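Local coordinates for putative MCP-type signal transduction protein (Campylobacter jejuni subsp. jejuni serotype O:2, PDB 4WY9) that serves as the periplasmic tandem-PAS sensing domain of a chemotaxis receptor, thought to recognise its ligand indirectly and to pass the signal across the membrane, at residues G151-M156 with S277-L282; L187-I192 with R209-S214; K229-I234 with F255-S260; Q241-A246 with A267-F272. All coordinates share one frame; numbering follows the deposited sequence. Where two conformers were deposited one is given.

Contact 1. Residues G151-M156 with S277-L282; sequences GRPIKM and SSWAVL
P153, whose ring meets W279 across the contact, has its carbonyl oxygen gripped twice by the neighbouring arginine: R152 NE and R152 NH2 both lie 2.9 Å from P153 O. The approach is side-on and tilted from the guanidinium plane, and the N-H angles of 136° and 131° make both bonds noticeably bent. This local grip lies at the junction between the two PAS modules of the tandem sensor, where a loop of the first module touches the sheet of the second. From strand 277-286, W279 reaches the loop with the far end of its indole. Its CG stands anti to the carbonyl carbon (chi1 -57°), and the six-membered ring is carried out toward G151 and P153. P153 CG meets the ring at its edge, near the plane, 4.0 Å from W279 CZ3; the two side chains come from opposite directions. Beside them G151 O comes obliquely to W279 CZ2, at 3.8 Å. R152 turns away from the strand, bonding L228 O through NH2 and making a cation-pi contact with F217. The ring of F31, from helix 8-51, also meets W279. The indole is held at its pyrrole nitrogen too, which would limit its rotation: W279 NE1 donates in the ring plane to S277 OG, 2.9 Å away, itself bonded to V274 O.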
loop_
_atom_site.group_PDB
_atom_site.type_symbol
_atom_site.label_atom_id
_atom_site.label_comp_id
_atom_site.label_asym_id
_atom_site.label_seq_id
_atom_site.Cartn_x
_atom_site.Cartn_y
_atom_site.Cartn_z
ATOM N N GLY A 151 -5.863 1.564 2.011
ATOM C CA GLY A 151 -5.572 2.068 3.330
ATOM C C GLY A 151 -4.452 3.063 3.414
ATOM O O GLY A 151 -3.883 3.465 2.400
ATOM N N ARG A 152 -4.134 3.484 4.636
ATOM C CA ARG A 152 -2.946 4.275 4.923
ATOM C C ARG A 152 -1.833 3.293 5.331
ATOM O O ARG A 152 -2.109 2.108 5.609
ATOM C CB ARG A 152 -3.236 5.320 5.982
ATOM C CG ARG A 152 -3.832 4.771 7.273
ATOM C CD ARG A 152 -3.416 5.599 8.480
ATOM N NE ARG A 152 -1.984 5.403 8.713
ATOM C CZ ARG A 152 -1.310 5.942 9.705
ATOM N NH1 ARG A 152 -1.936 6.769 10.547
ATOM N NH2 ARG A 152 0.012 5.723 9.773
ATOM N N PRO A 153 -0.584 3.760 5.436
ATOM C CA PRO A 153 0.464 2.879 5.924
ATOM C C PRO A 153 0.210 2.462 7.360
ATOM O O PRO A 153 -0.104 3.306 8.201
ATOM C CB PRO A 153 1.738 3.728 5.788
ATOM C CG PRO A 153 1.393 4.702 4.724
ATOM C CD PRO A 153 -0.022 5.051 4.990
ATOM N N ILE A 154 0.320 1.166 7.633
ATOM C CA ILE A 154 0.052 0.616 8.960
ATOM C C ILE A 154 1.082 -0.422 9.307
ATOM O O ILE A 154 1.759 -0.955 8.419
ATOM C CB ILE A 154 -1.356 -0.019 9.071
ATOM C CG1 ILE A 154 -1.513 -1.219 8.171
ATOM C CG2 ILE A 154 -2.481 1.004 8.860
ATOM C CD1 ILE A 154 -2.768 -2.030 8.386
ATOM N N LYS A 155 1.211 -0.715 10.600
ATOM C CA LYS A 155 1.982 -1.846 11.067
ATOM C C LYS A 155 1.142 -3.112 10.955
ATOM O O LYS A 155 -0.072 -3.103 11.281
ATOM C CB LYS A 155 2.419 -1.631 12.506
ATOM C CG LYS A 155 3.142 -2.805 13.148
ATOM C CD LYS A 155 3.101 -2.756 14.699
ATOM C CE LYS A 155 3.560 -1.477 15.311
ATOM N NZ LYS A 155 3.319 -1.459 16.786
ATOM N N MET A 156 1.745 -4.194 10.475
ATOM C CA MET A 156 1.078 -5.502 10.485
ATOM C C MET A 156 2.054 -6.544 10.995
ATOM O O MET A 156 3.274 -6.356 10.995
ATOM C CB MET A 156 0.577 -5.891 9.113
ATOM C CG MET A 156 -0.490 -5.006 8.568
ATOM S SD MET A 156 -1.102 -5.539 6.951
ATOM C CE MET A 156 -2.110 -6.931 7.388
ATOM N N SER A 277 -7.157 6.986 -3.468
ATOM C CA SER A 277 -6.085 7.365 -2.542
ATOM C C SER A 277 -5.104 8.289 -3.227
ATOM O O SER A 277 -5.037 8.369 -4.454
ATOM C CB SER A 277 -5.363 6.120 -1.982
ATOM O OG SER A 277 -4.579 5.472 -2.942
ATOM N N SER A 278 -4.320 8.999 -2.443
ATOM C CA SER A 278 -3.403 10.018 -2.944
ATOM C C SER A 278 -2.085 9.879 -2.260
ATOM O O SER A 278 -2.035 9.794 -1.018
ATOM C CB SER A 278 -3.978 11.402 -2.736
ATOM O OG SER A 278 -5.234 11.572 -3.374
ATOM N N TRP A 279 -0.999 9.894 -3.039
ATOM C CA TRP A 279 0.332 9.666 -2.547
ATOM C C TRP A 279 1.308 10.676 -3.096
ATOM O O TRP A 279 1.015 11.352 -4.084
ATOM C CB TRP A 279 0.789 8.237 -2.880
ATOM C CG TRP A 279 -0.118 7.194 -2.351
ATOM C CD1 TRP A 279 -1.284 6.755 -2.918
ATOM C CD2 TRP A 279 0.060 6.441 -1.150
ATOM N NE1 TRP A 279 -1.853 5.794 -2.118
ATOM C CE2 TRP A 279 -1.064 5.579 -1.027
ATOM C CE3 TRP A 279 1.029 6.409 -0.167
ATOM C CZ2 TRP A 279 -1.205 4.698 0.052
ATOM C CZ3 TRP A 279 0.887 5.546 0.896
ATOM C CH2 TRP A 279 -0.225 4.704 0.988
ATOM N N ALA A 280 2.479 10.766 -2.475
ATOM C CA ALA A 280 3.530 11.606 -3.003
ATOM C C ALA A 280 4.887 11.006 -2.728
ATOM O O ALA A 280 5.087 10.354 -1.689
ATOM C CB ALA A 280 3.462 13.015 -2.408
ATOM N N VAL A 281 5.818 11.215 -3.654
ATOM C CA VAL A 281 7.212 11.004 -3.398
ATOM C C VAL A 281 7.841 12.352 -3.119
ATOM O O VAL A 281 7.633 13.304 -3.875
ATOM C CB VAL A 281 7.950 10.289 -4.556
ATOM C CG1 VAL A 281 9.426 10.147 -4.254
ATOM C CG2 VAL A 281 7.315 8.938 -4.809
ATOM N N LEU A 282 8.592 12.430 -2.028
ATOM C CA LEU A 282 9.347 13.606 -1.598
ATOM C C LEU A 282 10.805 13.232 -1.655
ATOM O O LEU A 282 11.230 12.240 -1.071
ATOM C CB LEU A 282 8.927 14.001 -0.177
ATOM C CG LEU A 282 9.571 15.196 0.540
ATOM C CD1 LEU A 282 8.717 15.685 1.689
ATOM C CD2 LEU A 282 10.932 14.819 1.071
#

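Contact 2. Residues L187-I192 with R209-S214; sequences LDFSDI and RVLLNS
F189 and I192 both rest on L211, in a small apolar contact at the junction of the two PAS modules: the last strand of the first module in chain order, 179-188, passes into helix 190-196, and F189 and I192 at this corner point to strand 209-213 of the second. Along 187-192, D188 ends the strand, and its OD1 accepts from S190 N at 2.9 Å, a capping bond that is nearly straight (163°) although the donor stands above the carboxylate plane. A backbone bond from D191 N to D188 O, 3.0 Å long, closes the same turn, while N77 reaches both D188 N and the carboxylate of D191. F189, in the middle of the corner, sends its ring toward the second module. With CG beside the backbone N and anti to the carbonyl carbon (chi1 -79°), the ring presents CE1 and CD1 to the leucine, and the two side chains cross at about a right angle. L211 answers with a single methyl, which comes obliquely to the ring. One turn further on, I192 points the same way from the helix and adds CG2 to the same methyl, 4.3 Å from L211 CD2. A219 and I220 of strand 218-220 continue this apolar surface beside F189, I192 and L211. Both side chains of the corner thus meet at L211 CD2, which lies 3.7 Å from F189 CE1.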
loop_
_atom_site.group_PDB
_atom_site.type_symbol
_atom_site.label_atom_id
_atom_site.label_comp_id
_atom_site.label_asym_id
_atom_site.label_seq_id
_atom_site.Cartn_x
_atom_site.Cartn_y
_atom_site.Cartn_z
ATOM N N LEU A 187 0.670 -4.991 0.522
ATOM C CA LEU A 187 1.995 -4.639 0.049
ATOM C C LEU A 187 2.871 -4.309 1.244
ATOM O O LEU A 187 2.503 -3.470 2.066
ATOM C CB LEU A 187 1.929 -3.452 -0.902
ATOM C CG LEU A 187 3.236 -2.813 -1.371
ATOM C CD1 LEU A 187 4.070 -3.762 -2.169
ATOM C CD2 LEU A 187 2.916 -1.553 -2.181
ATOM N N ASP A 188 3.998 -5.000 1.354
ATOM C CA ASP A 188 5.022 -4.697 2.344
ATOM C C ASP A 188 5.925 -3.603 1.788
ATOM O O ASP A 188 6.567 -3.789 0.759
ATOM C CB ASP A 188 5.810 -5.959 2.679
ATOM C CG ASP A 188 6.883 -5.769 3.734
ATOM O OD1 ASP A 188 7.317 -4.633 4.015
ATOM O OD2 ASP A 188 7.335 -6.799 4.274
ATOM N N PHE A 189 5.996 -2.451 2.457
ATOM C CA PHE A 189 6.760 -1.342 1.913
ATOM C C PHE A 189 8.261 -1.618 1.819
ATOM O O PHE A 189 8.970 -0.868 1.155
ATOM C CB PHE A 189 6.502 -0.059 2.699
ATOM C CG PHE A 189 5.192 0.608 2.326
ATOM C CD1 PHE A 189 4.995 1.100 1.033
ATOM C CD2 PHE A 189 4.160 0.722 3.238
ATOM C CE1 PHE A 189 3.830 1.708 0.665
ATOM C CE2 PHE A 189 2.972 1.332 2.871
ATOM C CZ PHE A 189 2.796 1.820 1.593
ATOM N N SER A 190 8.754 -2.680 2.464
ATOM C CA SER A 190 10.146 -3.085 2.278
ATOM C C SER A 190 10.448 -3.300 0.809
ATOM O O SER A 190 11.579 -3.082 0.354
ATOM C CB SER A 190 10.483 -4.387 3.063
ATOM O OG SER A 190 10.442 -4.172 4.488
ATOM N N ASP A 191 9.474 -3.781 0.052
ATOM C CA ASP A 191 9.687 -4.052 -1.362
ATOM C C ASP A 191 9.739 -2.802 -2.223
ATOM O O ASP A 191 10.330 -2.812 -3.302
ATOM C CB ASP A 191 8.597 -4.997 -1.845
ATOM C CG ASP A 191 8.728 -6.359 -1.228
ATOM O OD1 ASP A 191 9.869 -6.851 -0.980
ATOM O OD2 ASP A 191 7.682 -6.937 -0.977
ATOM N N ILE A 192 9.146 -1.720 -1.742
ATOM C CA ILE A 192 9.260 -0.434 -2.399
ATOM C C ILE A 192 10.568 0.222 -1.970
ATOM O O ILE A 192 11.270 0.844 -2.786
ATOM C CB ILE A 192 8.068 0.488 -2.062
ATOM C CG1 ILE A 192 6.742 -0.211 -2.379
ATOM C CG2 ILE A 192 8.178 1.835 -2.784
ATOM C CD1 ILE A 192 6.631 -0.595 -3.815
ATOM N N ARG A 209 14.742 10.325 0.745
ATOM C CA ARG A 209 13.779 9.804 -0.200
ATOM C C ARG A 209 12.617 9.224 0.577
ATOM O O ARG A 209 12.816 8.324 1.403
ATOM C CB ARG A 209 14.423 8.783 -1.121
ATOM C CG ARG A 209 15.486 9.377 -2.018
ATOM C CD ARG A 209 16.325 8.365 -2.735
ATOM N NE ARG A 209 17.322 7.779 -1.877
ATOM C CZ ARG A 209 18.091 6.737 -2.202
ATOM N NH1 ARG A 209 17.896 6.105 -3.340
ATOM N NH2 ARG A 209 19.003 6.301 -1.349
ATOM N N VAL A 210 11.424 9.759 0.358
ATOM C CA VAL A 210 10.266 9.546 1.202
ATOM C C VAL A 210 9.047 9.245 0.369
ATOM O O VAL A 210 8.783 9.895 -0.646
ATOM C CB VAL A 210 10.006 10.778 2.093
ATOM C CG1 VAL A 210 8.808 10.586 2.990
ATOM C CG2 VAL A 210 11.254 11.162 2.901
ATOM N N LEU A 211 8.270 8.232 0.787
ATOM C CA LEU A 211 6.943 7.954 0.230
ATOM C C LEU A 211 5.926 8.223 1.323
ATOM O O LEU A 211 6.058 7.672 2.408
ATOM C CB LEU A 211 6.813 6.538 -0.285
ATOM C CG LEU A 211 5.457 6.113 -0.810
ATOM C CD1 LEU A 211 5.071 6.882 -2.060
ATOM C CD2 LEU A 211 5.412 4.616 -1.075
ATOM N N LEU A 212 4.924 9.032 1.040
ATOM C CA LEU A 212 3.908 9.320 2.035
ATOM C C LEU A 212 2.572 9.499 1.372
ATOM O O LEU A 212 2.491 9.762 0.160
ATOM C CB LEU A 212 4.304 10.506 2.897
ATOM C CG LEU A 212 4.348 11.924 2.414
ATOM C CD1 LEU A 212 4.766 12.867 3.521
ATOM C CD2 LEU A 212 5.264 12.141 1.214
ATOM N N ASN A 213 1.482 9.367 2.130
ATOM C CA ASN A 213 0.191 9.657 1.513
ATOM C C ASN A 213 -0.096 11.161 1.611
ATOM O O ASN A 213 0.664 11.908 2.256
ATOM C CB ASN A 213 -0.938 8.759 2.064
ATOM C CG ASN A 213 -1.353 9.054 3.480
ATOM O OD1 ASN A 213 -0.973 10.038 4.079
ATOM N ND2 ASN A 213 -2.233 8.192 3.995
ATOM N N SER A 214 -1.155 11.637 0.978
ATOM C CA SER A 214 -1.375 13.074 0.893
ATOM C C SER A 214 -1.694 13.676 2.275
ATOM O O SER A 214 -1.528 14.872 2.476
ATOM C CB SER A 214 -2.504 13.396 -0.096
ATOM O OG SER A 214 -3.739 12.855 0.318
#

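Contact 3. Residues K229-I234 with F255-S260; sequences KNLKDI and FNYIAS. With ACT (acetate ion), chain B.
Both L231 and Y257 hold CG anti to the backbone N (chi1 180° and 177°), which extends them toward each other from opposite directions, short helix 231-234 on one side and edge strand 253-258 on the other. L231 CD2 comes within 3.7 Å of Y257 OH. Further along, I234 sets CG1 between its N and its carbonyl carbon (chi1 64°), and its CD1 packs on S260 CB at 3.7 Å. N230 caps the helix: its OD1 takes the N-H of K232 on a lone pair, in the carbonyl plane. Between the two segments lies an acetate ion, probably from the crystallisation liquor, in a pocket of the second PAS module. One of its oxygens, OXT, is held twice, by Y257 OH at 2.6 Å and by S260 N at 2.8 Å, at the edge of the tyrosine ring; the other, O, takes the hydroxyl of S260 OG at 2.6 Å. H221 NE2 adds a further bond, and L231 CD1 lies against the acetate C. Hydroxyls, amide and imidazole beside leucine carbons are consistent with a site for small carboxylates, whether or not a natural ligand binds here.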
loop_
_atom_site.group_PDB
_atom_site.type_symbol
_atom_site.label_atom_id
_atom_site.label_comp_id
_atom_site.label_asym_id
_atom_site.label_seq_id
_atom_site.Cartn_x
_atom_site.Cartn_y
_atom_site.Cartn_z
ATOM N N LYS A 229 4.578 7.638 10.912
ATOM C CA LYS A 229 4.276 8.912 11.515
ATOM C C LYS A 229 3.831 9.921 10.481
ATOM O O LYS A 229 4.079 9.752 9.279
ATOM C CB LYS A 229 5.472 9.420 12.344
ATOM C CG LYS A 229 5.838 8.448 13.475
ATOM C CD LYS A 229 6.972 8.955 14.346
ATOM C CE LYS A 229 7.163 8.061 15.588
ATOM N NZ LYS A 229 7.300 6.625 15.236
ATOM N N ASN A 230 3.192 10.991 10.944
ATOM C CA ASN A 230 2.847 12.085 10.062
ATOM C C ASN A 230 3.973 13.085 10.009
ATOM O O ASN A 230 4.404 13.615 11.040
ATOM C CB ASN A 230 1.542 12.748 10.500
ATOM C CG ASN A 230 0.900 13.532 9.397
ATOM O OD1 ASN A 230 1.501 14.472 8.861
ATOM N ND2 ASN A 230 -0.237 13.077 8.935
ATOM N N LEU A 231 4.479 13.347 8.806
ATOM C CA LEU A 231 5.618 14.248 8.630
ATOM C C LEU A 231 5.307 15.620 9.206
ATOM O O LEU A 231 6.181 16.297 9.762
ATOM C CB LEU A 231 5.998 14.319 7.146
ATOM C CG LEU A 231 7.178 15.232 6.798
ATOM C CD1 LEU A 231 8.402 14.858 7.592
ATOM C CD2 LEU A 231 7.440 15.114 5.321
ATOM N N LYS A 232 4.047 16.034 9.124
ATOM C CA LYS A 232 3.667 17.361 9.627
ATOM C C LYS A 232 3.792 17.464 11.145
ATOM O O LYS A 232 4.025 18.535 11.674
ATOM C CB LYS A 232 2.261 17.727 9.163
ATOM C CG LYS A 232 2.108 17.658 7.662
ATOM C CD LYS A 232 0.758 18.148 7.168
ATOM C CE LYS A 232 -0.349 17.178 7.576
ATOM N NZ LYS A 232 -1.548 17.419 6.699
ATOM N N ASP A 233 3.603 16.346 11.838
ATOM C CA ASP A 233 3.721 16.323 13.285
ATOM C C ASP A 233 5.157 16.357 13.765
ATOM O O ASP A 233 5.468 16.927 14.814
ATOM C CB ASP A 233 3.042 15.084 13.864
ATOM C CG ASP A 233 1.559 15.060 13.660
ATOM O OD1 ASP A 233 0.933 16.136 13.577
ATOM O OD2 ASP A 233 1.000 13.935 13.597
ATOM N N ILE A 234 6.032 15.646 13.043
ATOM C CA ILE A 234 7.409 15.501 13.479
ATOM C C ILE A 234 8.318 16.584 12.944
ATOM O O ILE A 234 9.426 16.761 13.436
ATOM C CB ILE A 234 7.941 14.093 13.170
ATOM C CG1 ILE A 234 7.974 13.848 11.701
ATOM C CG2 ILE A 234 7.066 13.013 13.873
ATOM C CD1 ILE A 234 9.328 13.888 11.144
ATOM N N PHE A 255 10.631 23.034 -3.898
ATOM C CA PHE A 255 10.521 24.014 -2.856
ATOM C C PHE A 255 11.780 24.133 -2.024
ATOM O O PHE A 255 12.541 23.178 -1.897
ATOM C CB PHE A 255 9.339 23.641 -1.918
ATOM C CG PHE A 255 8.066 23.415 -2.633
ATOM C CD1 PHE A 255 7.292 24.458 -3.044
ATOM C CD2 PHE A 255 7.671 22.128 -2.956
ATOM C CE1 PHE A 255 6.123 24.264 -3.745
ATOM C CE2 PHE A 255 6.495 21.905 -3.654
ATOM C CZ PHE A 255 5.718 22.974 -4.041
ATOM N N ASN A 256 11.974 25.287 -1.418
ATOM C CA ASN A 256 12.861 25.397 -0.278
ATOM C C ASN A 256 12.208 24.674 0.883
ATOM O O ASN A 256 11.003 24.825 1.117
ATOM C CB ASN A 256 13.133 26.862 0.060
ATOM C CG ASN A 256 14.128 27.531 -0.908
ATOM O OD1 ASN A 256 14.329 27.106 -2.053
ATOM N ND2 ASN A 256 14.687 28.603 -0.480
ATOM N N TYR A 257 12.975 23.905 1.629
ATOM C CA TYR A 257 12.424 23.020 2.647
ATOM C C TYR A 257 13.419 22.793 3.759
ATOM O O TYR A 257 14.547 22.456 3.511
ATOM C CB TYR A 257 12.078 21.669 1.987
ATOM C CG TYR A 257 11.559 20.587 2.916
ATOM C CD1 TYR A 257 10.261 20.624 3.393
ATOM C CD2 TYR A 257 12.369 19.511 3.283
ATOM C CE1 TYR A 257 9.783 19.645 4.219
ATOM C CE2 TYR A 257 11.883 18.512 4.117
ATOM C CZ TYR A 257 10.600 18.598 4.592
ATOM O OH TYR A 257 10.113 17.637 5.438
ATOM N N ILE A 258 12.970 22.935 5.001
ATOM C CA ILE A 258 13.794 22.627 6.150
ATOM C C ILE A 258 13.365 21.272 6.694
ATOM O O ILE A 258 12.241 21.132 7.173
ATOM C CB ILE A 258 13.715 23.696 7.245
ATOM C CG1 ILE A 258 14.191 25.039 6.683
ATOM C CG2 ILE A 258 14.526 23.264 8.446
ATOM C CD1 ILE A 258 14.127 26.150 7.683
ATOM N N ALA A 259 14.255 20.292 6.580
ATOM C CA ALA A 259 13.922 18.903 6.887
ATOM C C ALA A 259 13.875 18.644 8.383
ATOM O O ALA A 259 14.303 19.469 9.177
ATOM C CB ALA A 259 14.922 17.978 6.240
ATOM N N SER A 260 13.339 17.481 8.760
ATOM C CA SER A 260 13.171 17.135 10.156
ATOM C C SER A 260 14.509 17.003 10.879
ATOM O O SER A 260 14.564 17.118 12.108
ATOM C CB SER A 260 12.386 15.813 10.284
ATOM O OG SER A 260 13.098 14.747 9.704
HETATM C C ACT B . 12.004 14.961 6.380
HETATM O O ACT B . 12.540 14.199 7.238
HETATM O OXT ACT B . 11.919 16.191 6.658
HETATM C CH3 ACT B . 11.449 14.415 5.112
#

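Contact 4. Residues Q241-A246 with A267-F272; sequences QETYKA and AAINSF
Helix-on-sheet packing, as on one face of a PAS module, joins helix 241-249 to strand 264-274 of the five-stranded antiparallel sheet. The local axes run almost in the same direction, 12° apart and 9.3 Å at their closest. T243 and I269 carry the contact. The threonine points to the sheet and sets CG2 anti to its own nitrogen, leaving OG1 beside the N; the methyl therefore leads, and it lies 3.8 Å from both I269 CG1 and I269 CD1. The isoleucine bends to receive it, chi1 -61° followed by chi2 -65°, with CG1 beside the backbone N, and the two side chains meet at a slant. One turn later A246 also faces the strand, its CA 7.4 Å from that of I269, and its small side chain is consistent with the close approach. Toward the start and the end of the strand segment the touch is lighter: A267 CB is 4.4 Å from T243 OG1, and S271 OG is 4.1 Å from A246 O. The hydroxyl of S271 has its polar partner elsewhere, in a hydrogen bond with K251 O, just past the helix. The closest packing is thus between the carbons of T243 and I269, and the touches that involve oxygen are longer. T243 also packs on F255 and Y257 of the edge strand 253-258, and I269 reaches A280 and L282 of strand 277-286, while A268, N270 and F272 turn to the other face of the sheet, against the long helix 8-51.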
loop_
_atom_site.group_PDB
_atom_site.type_symbol
_atom_site.label_atom_id
_atom_site.label_comp_id
_atom_site.label_asym_id
_atom_site.label_seq_id
_atom_site.Cartn_x
_atom_site.Cartn_y
_atom_site.Cartn_z
ATOM N N GLN A 241 6.339 24.156 5.620
ATOM C CA GLN A 241 4.917 24.212 5.381
ATOM C C GLN A 241 4.520 24.355 3.918
ATOM O O GLN A 241 3.476 23.848 3.503
ATOM C CB GLN A 241 4.306 25.353 6.199
ATOM C CG GLN A 241 4.461 25.176 7.692
ATOM C CD GLN A 241 3.847 23.909 8.219
ATOM O OE1 GLN A 241 2.778 23.496 7.772
ATOM N NE2 GLN A 241 4.513 23.283 9.153
ATOM N N GLU A 242 5.328 25.046 3.119
ATOM C CA GLU A 242 5.013 25.189 1.704
ATOM C C GLU A 242 4.979 23.813 1.029
ATOM O O GLU A 242 4.112 23.535 0.178
ATOM C CB GLU A 242 6.023 26.076 0.996
ATOM C CG GLU A 242 5.620 26.388 -0.419
ATOM C CD GLU A 242 6.588 27.322 -1.126
ATOM O OE1 GLU A 242 7.666 27.606 -0.536
ATOM O OE2 GLU A 242 6.279 27.729 -2.268
ATOM N N THR A 243 5.932 22.979 1.377
ATOM C CA THR A 243 6.010 21.620 0.831
ATOM C C THR A 243 4.791 20.823 1.261
ATOM O O THR A 243 4.205 20.076 0.452
ATOM C CB THR A 243 7.317 20.947 1.251
ATOM O OG1 THR A 243 8.417 21.708 0.728
ATOM C CG2 THR A 243 7.397 19.541 0.778
ATOM N N TYR A 244 4.402 20.945 2.534
ATOM C CA TYR A 244 3.244 20.205 3.021
ATOM C C TYR A 244 1.960 20.603 2.309
ATOM O O TYR A 244 1.063 19.772 2.106
ATOM C CB TYR A 244 3.061 20.402 4.532
ATOM C CG TYR A 244 4.202 19.950 5.369
ATOM C CD1 TYR A 244 5.138 19.043 4.881
ATOM C CD2 TYR A 244 4.381 20.431 6.661
ATOM C CE1 TYR A 244 6.179 18.619 5.643
ATOM C CE2 TYR A 244 5.416 20.018 7.430
ATOM C CZ TYR A 244 6.333 19.125 6.919
ATOM O OH TYR A 244 7.390 18.718 7.672
ATOM N N LYS A 245 1.844 21.880 1.964
ATOM C CA LYS A 245 0.670 22.338 1.239
ATOM C C LYS A 245 0.574 21.645 -0.129
ATOM O O LYS A 245 -0.506 21.224 -0.535
ATOM C CB LYS A 245 0.685 23.864 1.054
ATOM C CG LYS A 245 -0.060 24.620 2.109
ATOM C CD LYS A 245 -0.830 25.788 1.537
ATOM C CE LYS A 245 0.098 26.818 0.921
ATOM N NZ LYS A 245 -0.630 28.096 0.636
ATOM N N ALA A 246 1.701 21.519 -0.816
ATOM C CA ALA A 246 1.721 20.827 -2.101
ATOM C C ALA A 246 1.290 19.381 -1.977
ATOM O O ALA A 246 0.528 18.862 -2.793
ATOM C CB ALA A 246 3.124 20.906 -2.740
ATOM N N ALA A 267 13.628 20.593 -2.019
ATOM C CA ALA A 267 12.753 19.413 -1.961
ATOM C C ALA A 267 11.849 19.381 -3.152
ATOM O O ALA A 267 11.194 20.387 -3.444
ATOM C CB ALA A 267 11.924 19.396 -0.693
ATOM N N ALA A 268 11.737 18.230 -3.796
ATOM C CA ALA A 268 10.768 18.050 -4.840
ATOM C C ALA A 268 9.658 17.124 -4.387
ATOM O O ALA A 268 9.904 16.157 -3.640
ATOM C CB ALA A 268 11.399 17.509 -6.095
ATOM N N ILE A 269 8.454 17.404 -4.861
ATOM C CA ILE A 269 7.276 16.579 -4.636
ATOM C C ILE A 269 6.739 16.144 -5.974
ATOM O O ILE A 269 6.586 16.969 -6.874
ATOM C CB ILE A 269 6.147 17.335 -3.867
ATOM C CG1 ILE A 269 6.646 17.772 -2.503
ATOM C CG2 ILE A 269 4.869 16.539 -3.743
ATOM C CD1 ILE A 269 6.956 16.684 -1.640
ATOM N N ASN A 270 6.413 14.860 -6.102
ATOM C CA ASN A 270 5.615 14.401 -7.221
ATOM C C ASN A 270 4.433 13.634 -6.635
ATOM O O ASN A 270 4.618 12.609 -5.954
ATOM C CB ASN A 270 6.418 13.540 -8.196
ATOM C CG ASN A 270 5.655 13.228 -9.436
ATOM O OD1 ASN A 270 4.697 12.461 -9.406
ATOM N ND2 ASN A 270 6.021 13.855 -10.542
ATOM N N SER A 271 3.251 14.166 -6.841
ATOM C CA SER A 271 2.018 13.635 -6.330
ATOM C C SER A 271 1.315 12.793 -7.350
ATOM O O SER A 271 1.263 13.140 -8.531
ATOM C CB SER A 271 1.097 14.769 -5.859
ATOM O OG SER A 271 1.635 15.437 -4.753
ATOM N N PHE A 272 0.699 11.691 -6.904
ATOM C CA PHE A 272 -0.038 10.821 -7.782
ATOM C C PHE A 272 -1.249 10.208 -7.085
ATOM O O PHE A 272 -1.257 10.060 -5.868
ATOM C CB PHE A 272 0.849 9.740 -8.387
ATOM C CG PHE A 272 1.518 8.840 -7.361
ATOM C CD1 PHE A 272 2.717 9.208 -6.740
ATOM C CD2 PHE A 272 0.994 7.594 -7.057
ATOM C CE1 PHE A 272 3.314 8.378 -5.823
ATOM C CE2 PHE A 272 1.627 6.753 -6.145
ATOM C CZ PHE A 272 2.812 7.149 -5.553
#

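Contacts 1 and 2 lie near the centre of the chain and join the two PAS modules, whereas contacts 3 and 4, in the second module, have their centres about 20 Å from the chain's centre. All four reach one five-stranded sheet: its strands 209-213 and 277-286 (contacts 2 and 1) are neighbours, and strand 264-274 of contact 4 lies between 277-286 and the edge strand of contact 3. Contact 2 is buried and apolar, contact 4 buried and mainly apolar with hydroxyls at its ends; contact 1, also buried, has G151 O and S277 OG beside its indole. Contact 3, partly buried, holds an ion. L231 touches L212 and L282 of contacts 2 and 1; F255 pairs with A267 of contact 4.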